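Local coordinates for protein CAS6A (Thermus thermophilus, PDB 4C97) that probably cleaves CRISPR RNA precursors as an endoribonuclease of the Cas6 family, serving antiviral defence, at residues A58-V63 and Y235-A240; L172-V177 and E209-W214. The protein carries 1 engineered substitution. All coordinates share one frame; numbering follows the deposited sequence.

Contact 1 (A58-V63 and Y235-A240). With SO4 (sulfate ion), chain D.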
ATOM      1  N   ALA A  58      -1.987 -20.626  -5.795  1.00 29.45           N
ATOM      2  CA  ALA A  58      -0.810 -19.760  -5.834  1.00 30.99           C
ATOM      3  C   ALA A  58      -1.158 -18.435  -5.175  1.00 24.95           C
ATOM      4  O   ALA A  58      -0.998 -17.350  -5.761  1.00 25.00           O
ATOM      5  CB  ALA A  58      -0.340 -19.549  -7.267  1.00 32.66           C
ATOM      6  N   ALA A  59      -1.640 -18.543  -3.944  1.00 24.89           N
ATOM      7  CA  ALA A  59      -2.086 -17.397  -3.169  1.00 25.73           C
ATOM      8  C   ALA A  59      -0.944 -16.853  -2.339  1.00 16.64           C
ATOM      9  O   ALA A  59       0.023 -17.558  -2.032  1.00 18.03           O
ATOM     10  CB  ALA A  59      -3.255 -17.789  -2.265  1.00 25.55           C
ATOM     11  N   TRP A  60      -1.044 -15.581  -1.996  1.00 17.29           N
ATOM     12  CA  TRP A  60      -0.069 -15.000  -1.102  1.00 14.44           C
ATOM     13  C   TRP A  60      -0.695 -13.919  -0.245  1.00 13.14           C
ATOM     14  O   TRP A  60      -1.762 -13.381  -0.559  1.00 12.78           O
ATOM     15  CB  TRP A  60       1.110 -14.428  -1.891  1.00 15.64           C
ATOM     16  CG  TRP A  60       0.686 -13.488  -3.005  1.00 14.43           C
ATOM     17  CD1 TRP A  60       0.462 -13.822  -4.307  1.00 18.30           C
ATOM     18  CD2 TRP A  60       0.462 -12.078  -2.907  1.00 13.34           C
ATOM     19  NE1 TRP A  60       0.088 -12.706  -5.025  1.00 17.90           N
ATOM     20  CE2 TRP A  60       0.075 -11.623  -4.185  1.00 15.94           C
ATOM     21  CE3 TRP A  60       0.521 -11.148  -1.864  1.00 12.22           C
ATOM     22  CZ2 TRP A  60      -0.226 -10.294  -4.440  1.00 15.13           C
ATOM     23  CZ3 TRP A  60       0.205  -9.832  -2.115  1.00 14.47           C
ATOM     24  CH2 TRP A  60      -0.165  -9.419  -3.395  1.00 13.46           C
ATOM     25  N   ALA A  61       0.002 -13.602   0.839  1.00 14.10           N
ATOM     26  CA  ALA A  61      -0.372 -12.465   1.659  1.00 13.28           C
ATOM     27  C   ALA A  61       0.826 -11.567   1.787  1.00 11.65           C
ATOM     28  O   ALA A  61       1.943 -11.990   1.501  1.00 13.03           O
ATOM     29  CB  ALA A  61      -0.839 -12.909   3.006  1.00 15.73           C
ATOM     30  N   ARG A  62       0.604 -10.333   2.211  1.00 14.04           N
ATOM     31  CA  ARG A  62       1.711  -9.406   2.371  1.00 16.62           C
ATOM     32  C   ARG A  62       1.513  -8.470   3.551  1.00 12.20           C
ATOM     33  O   ARG A  62       0.393  -8.037   3.864  1.00 14.26           O
ATOM     34  CB  ARG A  62       2.008  -8.637   1.068  1.00 21.29           C
ATOM     35  CG  ARG A  62       1.466  -7.259   0.998  1.00 25.87           C
ATOM     36  CD  ARG A  62       1.553  -6.698  -0.425  1.00 15.96           C
ATOM     37  NE  ARG A  62       2.784  -6.003  -0.796  1.00 15.29           N
ATOM     38  CZ  ARG A  62       2.887  -4.686  -1.004  1.00 13.95           C
ATOM     39  NH1 ARG A  62       1.847  -3.876  -0.802  1.00 14.46           N
ATOM     40  NH2 ARG A  62       4.037  -4.167  -1.413  1.00 15.52           N
ATOM     41  N   VAL A  63       2.633  -8.210   4.227  1.00 12.57           N
ATOM     42  CA  VAL A  63       2.654  -7.362   5.397  1.00 12.32           C
ATOM     43  C   VAL A  63       3.625  -6.231   5.134  1.00 11.68           C
ATOM     44  O   VAL A  63       4.817  -6.479   4.918  1.00 12.92           O
ATOM     45  CB  VAL A  63       3.109  -8.152   6.630  1.00 11.30           C
ATOM     46  CG1 VAL A  63       3.186  -7.255   7.865  1.00 11.87           C
ATOM     47  CG2 VAL A  63       2.185  -9.313   6.876  1.00 17.84           C
ATOM     48  N   TYR A 235      -7.349  -3.464   1.156  1.00  9.03           N
ATOM     49  CA  TYR A 235      -7.857  -2.515   0.166  1.00 10.30           C
ATOM     50  C   TYR A 235      -6.737  -1.538  -0.173  1.00  8.59           C
ATOM     51  O   TYR A 235      -5.778  -1.339   0.606  1.00 10.24           O
ATOM     52  CB  TYR A 235      -9.084  -1.766   0.697  1.00 11.00           C
ATOM     53  CG  TYR A 235     -10.234  -2.707   0.983  1.00  9.37           C
ATOM     54  CD1 TYR A 235     -10.881  -3.359  -0.056  1.00 12.29           C
ATOM     55  CD2 TYR A 235     -10.651  -2.958   2.279  1.00  9.64           C
ATOM     56  CE1 TYR A 235     -11.914  -4.221   0.184  1.00 14.76           C
ATOM     57  CE2 TYR A 235     -11.701  -3.806   2.529  1.00 11.40           C
ATOM     58  CZ  TYR A 235     -12.323  -4.449   1.472  1.00 15.25           C
ATOM     59  OH  TYR A 235     -13.386  -5.321   1.681  1.00 15.12           O
ATOM     60  N   GLY A 236      -6.839  -0.922  -1.333  1.00  7.81           N
ATOM     61  CA  GLY A 236      -5.895   0.128  -1.684  1.00  9.51           C
ATOM     62  C   GLY A 236      -4.484  -0.322  -2.015  1.00  9.68           C
ATOM     63  O   GLY A 236      -3.560   0.498  -1.987  1.00  9.66           O
ATOM     64  N   ARG A 237      -4.309  -1.592  -2.375  1.00  8.50           N
ATOM     65  CA  ARG A 237      -3.002  -2.087  -2.737  1.00  9.88           C
ATOM     66  C   ARG A 237      -2.677  -1.474  -4.098  1.00 10.31           C
ATOM     67  O   ARG A 237      -3.484  -1.522  -5.028  1.00  9.67           O
ATOM     68  CB  ARG A 237      -2.972  -3.612  -2.758  1.00  7.64           C
ATOM     69  CG  ARG A 237      -1.642  -4.172  -3.201  1.00  7.85           C
ATOM     70  CD  ARG A 237      -1.490  -5.640  -2.827  1.00 10.78           C
ATOM     71  NE  ARG A 237      -2.554  -6.530  -3.275  1.00 12.41           N
ATOM     72  CZ  ARG A 237      -2.626  -7.077  -4.483  1.00 10.81           C
ATOM     73  NH1 ARG A 237      -1.712  -6.793  -5.400  1.00 13.42           N
ATOM     74  NH2 ARG A 237      -3.602  -7.911  -4.781  1.00 11.95           N
ATOM     75  N   ALA A 238      -1.522  -0.838  -4.196  1.00  9.83           N
ATOM     76  CA  ALA A 238      -1.205  -0.047  -5.369  1.00  9.66           C
ATOM     77  C   ALA A 238       0.275  -0.013  -5.602  1.00 13.14           C
ATOM     78  O   ALA A 238       1.051  -0.226  -4.684  1.00  9.11           O
ATOM     79  CB  ALA A 238      -1.719   1.363  -5.206  1.00  9.50           C
ATOM     80  N   ARG A 239       0.643   0.265  -6.842  1.00  8.97           N
ATOM     81  CA  ARG A 239       2.043   0.507  -7.161  1.00 10.18           C
ATOM     82  C   ARG A 239       2.205   1.455  -8.336  1.00 11.05           C
ATOM     83  O   ARG A 239       1.331   1.561  -9.194  1.00 11.29           O
ATOM     84  CB  ARG A 239       2.760  -0.802  -7.471  1.00 12.05           C
ATOM     85  CG  ARG A 239       2.365  -1.456  -8.773  1.00 14.20           C
ATOM     86  CD  ARG A 239       3.039  -2.824  -8.954  1.00 20.92           C
ATOM     87  NE  ARG A 239       4.482  -2.728  -8.776  1.00 25.28           N
ATOM     88  CZ  ARG A 239       5.281  -3.739  -8.446  1.00 27.83           C
ATOM     89  NH1 ARG A 239       4.783  -4.952  -8.237  1.00 30.07           N
ATOM     90  NH2 ARG A 239       6.579  -3.529  -8.308  1.00 31.57           N
ATOM     91  N   ALA A 240       3.355   2.121  -8.392  1.00  9.67           N
ATOM     92  CA  ALA A 240       3.667   2.955  -9.534  1.00 10.43           C
ATOM     93  C   ALA A 240       4.163   2.120 -10.701  1.00 17.62           C
ATOM     94  O   ALA A 240       4.846   1.113 -10.509  1.00 16.54           O
ATOM     95  CB  ALA A 240       4.704   4.015  -9.171  1.00 12.11           C
TER
HETATM   96  S   SO4 D1241      -2.055  -8.719  -8.691  1.00 44.75           S
HETATM   97  O1  SO4 D1241      -0.971  -7.833  -8.294  1.00 45.72           O
HETATM   98  O2  SO4 D1241      -2.993  -7.943  -9.505  1.00 46.89           O
HETATM   99  O3  SO4 D1241      -1.519  -9.818  -9.485  1.00 50.52           O
HETATM  100  O4  SO4 D1241      -2.798  -9.282  -7.570  1.00 33.61           O
HETATM  101  O   HOH W   1       0.270  -1.143  -1.821  1.00  8.60           O
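The indole of Trp-60 drives its benzo corner onto one face of the Arg-237 guanidinium, with CH2 standing 3.5 Å above the plane, over its centre. Because the two planes are 71° apart, this is no parallel stack: the guanidinium offers its face, while its NH1 lies in plane at the edge of the indole. CH2 comes to 3.6 Å from Arg-237 CZ. The edge of the guanidinium is turned to a sulfate, probably from the crystallisation liquor, which has its sulfur in plane and is gripped as in a fork: NH1 donates to O1 and NH2 to O4, each at 3.2 Å and 155°. A bend at chi3 (54°) turns the head of Arg-237 toward this anion. Nearer the backbone of Arg-237, its CD packs against CD of Arg-62, 4.0 Å away. Arg-62 gives its NE to Trp-104 O and its NH2 to Phe-223 O, while NH1 makes a weak bond to a water that accepts from Ala-238 N at 3.0 Å. Trp-104 also stacks on Trp-60, makes a cation-pi contact with Arg-237, and joins Arg-125 in binding the sulfate. The chemistry is that of an anion site: a guanidinium with Trp-60 CH2 against one face and its edge turned to the sulfate, consistent with a place for an RNA phosphate between the two sheets of Cas6.

Contact 2 (L172-V177 and E209-W214)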
ATOM      1  N   LEU A 172      -1.859  18.553  -4.315  1.00 14.49           N
ATOM      2  CA  LEU A 172      -3.265  18.255  -4.068  1.00 15.36           C
ATOM      3  C   LEU A 172      -4.212  19.031  -4.966  1.00 15.88           C
ATOM      4  O   LEU A 172      -5.225  18.495  -5.395  1.00 21.41           O
ATOM      5  CB  LEU A 172      -3.622  18.517  -2.611  1.00 18.06           C
ATOM      6  CG  LEU A 172      -2.851  17.686  -1.596  1.00 20.07           C
ATOM      7  CD1 LEU A 172      -3.523  17.806  -0.225  1.00 24.41           C
ATOM      8  CD2 LEU A 172      -2.714  16.245  -2.007  1.00 17.77           C
ATOM      9  N   GLU A 173      -3.880  20.286  -5.262  1.00 14.42           N
ATOM     10  CA  GLU A 173      -4.803  21.164  -5.974  1.00 17.82           C
ATOM     11  C   GLU A 173      -4.560  21.230  -7.476  1.00 21.64           C
ATOM     12  O   GLU A 173      -5.503  21.415  -8.236  1.00 16.72           O
ATOM     13  CB  GLU A 173      -4.745  22.592  -5.412  1.00 22.43           C
ATOM     14  CG  GLU A 173      -5.134  22.679  -3.943  1.00 26.11           C
ATOM     15  CD  GLU A 173      -6.550  22.166  -3.693  1.00 34.33           C
ATOM     16  OE1 GLU A 173      -7.458  22.494  -4.489  1.00 37.39           O
ATOM     17  OE2 GLU A 173      -6.754  21.417  -2.716  1.00 28.04           O
ATOM     18  N   ARG A 174      -3.313  21.094  -7.911  1.00 16.12           N
ATOM     19  CA  ARG A 174      -3.025  21.323  -9.326  1.00 15.11           C
ATOM     20  C   ARG A 174      -2.919  20.029 -10.143  1.00 16.54           C
ATOM     21  O   ARG A 174      -3.126  20.033 -11.363  1.00 16.75           O
ATOM     22  CB  ARG A 174      -1.785  22.203  -9.496  1.00 15.21           C
ATOM     23  CG  ARG A 174      -1.658  22.774 -10.882  1.00 24.07           C
ATOM     24  CD  ARG A 174      -0.608  23.884 -10.972  1.00 23.38           C
ATOM     25  NE  ARG A 174       0.763  23.363 -10.981  1.00 23.44           N
ATOM     26  CZ  ARG A 174       1.680  23.588 -10.037  1.00 26.88           C
ATOM     27  NH1 ARG A 174       1.411  24.316  -8.959  1.00 25.10           N
ATOM     28  NH2 ARG A 174       2.886  23.074 -10.171  1.00 22.75           N
ATOM     29  N   THR A 175      -2.609  18.921  -9.482  1.00 13.26           N
ATOM     30  CA  THR A 175      -2.462  17.655 -10.199  1.00 12.34           C
ATOM     31  C   THR A 175      -3.759  17.300 -10.888  1.00 12.10           C
ATOM     32  O   THR A 175      -4.841  17.421 -10.300  1.00 15.21           O
ATOM     33  CB  THR A 175      -2.015  16.501  -9.284  1.00 11.90           C
ATOM     34  OG1 THR A 175      -0.804  16.859  -8.631  1.00 14.57           O
ATOM     35  CG2 THR A 175      -1.762  15.212 -10.085  1.00 13.67           C
ATOM     36  N   THR A 176      -3.642  16.874 -12.140  1.00 12.15           N
ATOM     37  CA  THR A 176      -4.782  16.461 -12.935  1.00 13.46           C
ATOM     38  C   THR A 176      -4.659  14.985 -13.301  1.00 13.83           C
ATOM     39  O   THR A 176      -3.715  14.296 -12.894  1.00 11.79           O
ATOM     40  CB  THR A 176      -4.959  17.340 -14.196  1.00 20.94           C
ATOM     41  OG1 THR A 176      -6.235  17.075 -14.771  1.00 14.83           O
ATOM     42  CG2 THR A 176      -3.876  17.070 -15.236  1.00 16.76           C
ATOM     43  N   VAL A 177      -5.619  14.503 -14.066  1.00 12.15           N
ATOM     44  CA  VAL A 177      -5.593  13.164 -14.582  1.00 11.05           C
ATOM     45  C   VAL A 177      -5.419  13.193 -16.076  1.00 12.25           C
ATOM     46  O   VAL A 177      -6.202  13.814 -16.782  1.00 14.73           O
ATOM     47  CB  VAL A 177      -6.873  12.391 -14.208  1.00 11.93           C
ATOM     48  CG1 VAL A 177      -6.941  11.095 -14.959  1.00 12.14           C
ATOM     49  CG2 VAL A 177      -6.927  12.123 -12.694  1.00 12.64           C
ATOM     50  N   GLU A 209      11.031  21.209  -9.885  1.00 14.68           N
ATOM     51  CA  GLU A 209      11.804  19.982  -9.663  1.00 17.28           C
ATOM     52  C   GLU A 209      11.421  19.354  -8.322  1.00 13.60           C
ATOM     53  O   GLU A 209      11.182  18.157  -8.247  1.00 14.94           O
ATOM     54  CB  GLU A 209      13.315  20.240  -9.690  1.00 15.97           C
ATOM     55  CG  GLU A 209      14.148  18.932  -9.503  1.00 16.31           C
ATOM     56  CD  GLU A 209      15.656  19.124  -9.622  1.00 18.12           C
ATOM     57  OE1 GLU A 209      16.112  20.259  -9.865  1.00 22.12           O
ATOM     58  OE2 GLU A 209      16.394  18.125  -9.468  1.00 21.70           O
ATOM     59  N   GLU A 210      11.336  20.172  -7.278  1.00 14.00           N
ATOM     60  CA  GLU A 210      10.990  19.692  -5.945  1.00 13.32           C
ATOM     61  C   GLU A 210       9.608  19.004  -5.934  1.00 13.49           C
ATOM     62  O   GLU A 210       9.414  17.906  -5.385  1.00 13.44           O
ATOM     63  CB  GLU A 210      11.024  20.854  -4.952  1.00 17.23           C
ATOM     64  CG  GLU A 210      10.684  20.464  -3.532  1.00 15.11           C
ATOM     65  CD  GLU A 210      10.700  21.641  -2.561  1.00 17.91           C
ATOM     66  OE1 GLU A 210      10.381  22.769  -2.988  1.00 18.32           O
ATOM     67  OE2 GLU A 210      11.028  21.425  -1.366  1.00 18.22           O
ATOM     68  N   GLU A 211       8.640  19.658  -6.560  1.00 15.01           N
ATOM     69  CA  GLU A 211       7.293  19.092  -6.655  1.00 14.53           C
ATOM     70  C   GLU A 211       7.259  17.752  -7.393  1.00 11.52           C
ATOM     71  O   GLU A 211       6.573  16.804  -6.976  1.00 12.38           O
ATOM     72  CB  GLU A 211       6.369  20.094  -7.342  1.00 12.87           C
ATOM     73  CG  GLU A 211       6.010  21.304  -6.447  1.00 13.32           C
ATOM     74  CD  GLU A 211       5.391  22.469  -7.212  1.00 19.57           C
ATOM     75  OE1 GLU A 211       5.188  22.343  -8.439  1.00 18.04           O
ATOM     76  OE2 GLU A 211       5.119  23.520  -6.580  1.00 19.58           O
ATOM     77  N   ALA A 212       7.980  17.691  -8.516  1.00 10.65           N
ATOM     78  CA  ALA A 212       8.036  16.472  -9.321  1.00 13.92           C
ATOM     79  C   ALA A 212       8.754  15.346  -8.551  1.00 14.53           C
ATOM     80  O   ALA A 212       8.392  14.164  -8.643  1.00 11.90           O
ATOM     81  CB  ALA A 212       8.741  16.770 -10.665  1.00 14.60           C
ATOM     82  N   LEU A 213       9.769  15.721  -7.775  1.00 13.62           N
ATOM     83  CA  LEU A 213      10.407  14.733  -6.906  1.00 13.04           C
ATOM     84  C   LEU A 213       9.447  14.168  -5.838  1.00 11.41           C
ATOM     85  O   LEU A 213       9.371  12.940  -5.634  1.00  9.74           O
ATOM     86  CB  LEU A 213      11.644  15.305  -6.232  1.00 13.19           C
ATOM     87  CG  LEU A 213      12.493  14.226  -5.600  1.00 12.10           C
ATOM     88  CD1 LEU A 213      13.112  13.325  -6.660  1.00 17.06           C
ATOM     89  CD2 LEU A 213      13.565  14.857  -4.707  1.00 19.98           C
ATOM     90  N   TRP A 214       8.737  15.062  -5.145  1.00 11.95           N
ATOM     91  CA  TRP A 214       7.740  14.618  -4.191  1.00 10.11           C
ATOM     92  C   TRP A 214       6.679  13.733  -4.857  1.00  9.89           C
ATOM     93  O   TRP A 214       6.283  12.706  -4.308  1.00 10.32           O
ATOM     94  CB  TRP A 214       7.092  15.827  -3.508  1.00 12.31           C
ATOM     95  CG  TRP A 214       7.857  16.264  -2.293  1.00 14.30           C
ATOM     96  CD1 TRP A 214       8.861  17.192  -2.235  1.00 15.32           C
ATOM     97  CD2 TRP A 214       7.711  15.752  -0.957  1.00 13.15           C
ATOM     98  NE1 TRP A 214       9.337  17.299  -0.946  1.00 14.23           N
ATOM     99  CE2 TRP A 214       8.650  16.419  -0.143  1.00 13.05           C
ATOM    100  CE3 TRP A 214       6.871  14.787  -0.381  1.00 13.41           C
ATOM    101  CZ2 TRP A 214       8.769  16.171   1.211  1.00 11.68           C
ATOM    102  CZ3 TRP A 214       6.988  14.542   0.971  1.00 12.65           C
ATOM    103  CH2 TRP A 214       7.928  15.230   1.753  1.00 11.92           C
TER
HETATM  104  O   HOH W   2       3.633  25.471  -7.342  1.00 36.28           O
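Arg-174 and Glu-211 cross at about a right angle, the arginine reaching out from the end of helix 165-174 and the glutamate from the first turn of helix 209-225. Their flat ends are not coplanar. Guanidinium and carboxylate are turned 49° against each other, and the salt bridge has one direct bond: NH2 of Arg-174 donates to OE1 of Glu-211 at 3.0 Å along a somewhat bent path. The oxygen lies near the guanidinium plane, at its edge, whereas the nitrogen comes to the syn side of the carboxylate but 31° out of its plane. Water supplies the second arm: one molecule accepts from Arg-174 NH1 at 3.0 Å and donates to Glu-211 OE2 at 2.6 Å, so both carboxylate oxygens are engaged. The Glu-211 chain sets CG anti to the carbonyl carbon (chi1 -73°), then runs extended to the acid. From Arg-174, NE bonds to Pro-205 O in the link before helix 209-225, and Val-167 and Ala-170 of helix 165-174 pack on Glu-211. Thr-208 OG1, just ahead of the helix, accepts from Glu-211 N; this amino end would probably help to stabilise the negative charge of Glu-211. The direct bond, the water bridge and the Pro-205 carbonyl are among the links that join two helices and the intervening chain at the periphery of the protein.

Overall arrangement
From the N terminus, the chain first builds the sheet that holds strand 58-65, then crosses to a second sheet that ends at the outer strand 238-241. Contact 1 joins the two, closing a loop of 171 residues. Contact 2 is nested inside it and closes a much shorter loop of 31 residues, largely the strands 176-186, 194-197 and 199-203 of the second sheet, with its own two helices pinned at the ends. Helix 209-225 then leads on to 235-240. The centres lie 26 Å apart and the contacts do not touch: contact 1 spans the interior between sheets, contact 2 ties the end of helix 165-174 to the start of helix 209-225, far from the centre of the chain.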